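Local coordinates for protein HI1317 (Haemophilus influenzae, PDB 1JOV) that probably interconverts the alpha and beta anomers of D-glucose 6-phosphate, at residues A50-L55 with K207-T212. Residues are numbered along the deposited sequence; the frame is centred on the assembly and turned at random.
Sequences AKQDVL and KSFNRT
In one of its two conformers, Gln-52 bends at its second torsion (chi2 88°) and lays its amide over one face of the Phe-209 ring, while Arg-211, its CG held between backbone N and carbonyl carbon (chi1 67°), runs extended to reach the backbone of 50-55. CG of Gln-52 sits 3.5 Å above the ring centre in a CH-pi contact, and amide and ring planes are almost parallel. The guanidinium grips two successive carbonyls at its edge: NH1 of Arg-211 donates to Gln-52 O (3.0 Å), coming from above that carbonyl plane, and NH2 gives a straighter bond to Asp-53 O (2.9 Å). In this beta-sandwich of the galactose mutarotase type, the contact ties the loop after strand 41-47 to the start of strand 211-218, where Asn-210 and Arg-211 opposite Asp-206 form a G1 beta bulge. One water accepts from Arg-211 NH1 and Lys-51 N and, in the same Gln-52 conformer, donates to OE1, linking the stacked amide to the arginine. NH2 of Arg-211 also donates to the Asn-154 carbonyl. The carboxylate of Asp-53 accepts from Ser-44 OG through OD2 and from Trp-45 N through OD1; OD1 also accepts from Leu-55 N (3.0 Å), forming an Asx turn.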
# COMPACT_ATOMS: atom_id res chain seq x y z
N ALA A 50 5.51 -2.06 18.19
CA ALA A 50 5.43 -0.81 17.47
C ALA A 50 4.37 -0.08 18.23
O ALA A 50 3.37 -0.67 18.66
CB ALA A 50 5.04 -0.97 16.01
N LYS A 51 4.56 1.19 18.43
CA LYS A 51 3.62 1.97 19.25
C LYS A 51 2.49 2.51 18.40
O LYS A 51 1.40 2.81 18.89
CB LYS A 51 4.34 3.12 19.97
CG LYS A 51 5.33 2.65 21.03
CD LYS A 51 6.29 3.77 21.40
CE LYS A 51 7.51 3.23 22.15
NZ LYS A 51 8.46 4.32 22.51
N GLN A 52 2.75 2.66 17.11
CA GLN A 52 1.74 3.18 16.23
C GLN A 52 1.60 2.22 15.05
O GLN A 52 2.56 1.59 14.63
CB GLN A 52 2.16 4.58 15.75
CG GLN A 52 2.26 5.70 16.85
CD GLN A 52 3.63 5.77 17.50
OE1 GLN A 52 4.54 5.15 17.02
NE2 GLN A 52 3.77 6.54 18.59
N ASP A 53 0.43 2.20 14.46
CA ASP A 53 0.26 1.45 13.25
C ASP A 53 1.31 1.92 12.21
O ASP A 53 1.62 3.11 12.14
CB ASP A 53 -1.16 1.67 12.68
CG ASP A 53 -1.71 0.66 11.68
OD1 ASP A 53 -0.90 0.12 10.89
OD2 ASP A 53 -2.93 0.39 11.69
N VAL A 54 1.85 1.01 11.41
CA VAL A 54 2.77 1.38 10.33
C VAL A 54 2.06 2.02 9.16
O VAL A 54 2.66 2.87 8.43
CB VAL A 54 3.61 0.19 9.85
CG1 VAL A 54 4.43 0.56 8.66
CG2 VAL A 54 4.53 -0.26 10.97
N LEU A 55 0.78 1.63 8.92
CA LEU A 55 0.07 2.16 7.78
C LEU A 55 -1.00 3.20 8.18
O LEU A 55 -1.58 3.13 9.30
CB LEU A 55 -0.64 1.00 7.09
CG LEU A 55 0.35 -0.03 6.53
CD1 LEU A 55 -0.46 -1.17 5.98
CD2 LEU A 55 1.19 0.55 5.40
N LYS A 207 10.61 11.75 12.98
CA LYS A 207 11.17 12.33 14.20
C LYS A 207 9.96 12.81 15.05
O LYS A 207 10.13 13.37 16.14
CB LYS A 207 12.04 13.54 13.84
CG LYS A 207 13.43 13.18 13.34
CD LYS A 207 14.11 14.39 12.75
CE LYS A 207 13.41 14.83 11.47
NZ LYS A 207 13.73 16.21 11.00
N SER A 208 8.75 12.65 14.54
CA SER A 208 7.59 12.88 15.40
C SER A 208 7.23 11.58 16.19
O SER A 208 7.13 11.58 17.41
CB SER A 208 6.40 13.44 14.61
OG SER A 208 5.26 13.61 15.42
N PHE A 209 7.06 10.44 15.50
CA PHE A 209 6.83 9.20 16.21
C PHE A 209 8.19 8.60 16.62
O PHE A 209 8.28 7.55 17.28
CB PHE A 209 6.18 8.16 15.26
CG PHE A 209 4.69 8.33 15.08
CD1 PHE A 209 3.96 9.06 15.98
CD2 PHE A 209 4.02 7.67 14.05
CE1 PHE A 209 2.62 9.22 15.84
CE2 PHE A 209 2.64 7.82 13.91
CZ PHE A 209 1.93 8.57 14.79
N ASN A 210 9.25 9.26 16.19
CA ASN A 210 10.60 8.79 16.51
C ASN A 210 10.91 7.33 16.10
O ASN A 210 11.25 6.50 16.95
CB ASN A 210 10.90 9.08 18.02
CG ASN A 210 10.76 10.57 18.38
OD1 ASN A 210 11.54 11.40 17.92
ND2 ASN A 210 9.78 10.91 19.22
N ARG A 211 10.81 7.01 14.82
CA ARG A 211 11.10 5.70 14.28
C ARG A 211 11.53 5.85 12.83
O ARG A 211 11.39 6.92 12.24
CB ARG A 211 9.89 4.80 14.31
CG ARG A 211 8.74 5.21 13.40
CD ARG A 211 7.39 4.59 13.83
NE ARG A 211 6.29 4.79 12.87
CZ ARG A 211 5.16 4.07 12.84
NH1 ARG A 211 4.98 3.10 13.74
NH2 ARG A 211 4.22 4.32 11.93
N THR A 212 12.05 4.77 12.24
CA THR A 212 12.34 4.77 10.83
C THR A 212 11.62 3.63 10.16
O THR A 212 11.77 2.49 10.60
CB THR A 212 13.82 4.48 10.64
OG1 THR A 212 14.52 5.64 11.07
CG2 THR A 212 14.19 4.43 9.17
O HOH W 1 6.23 2.58 16.42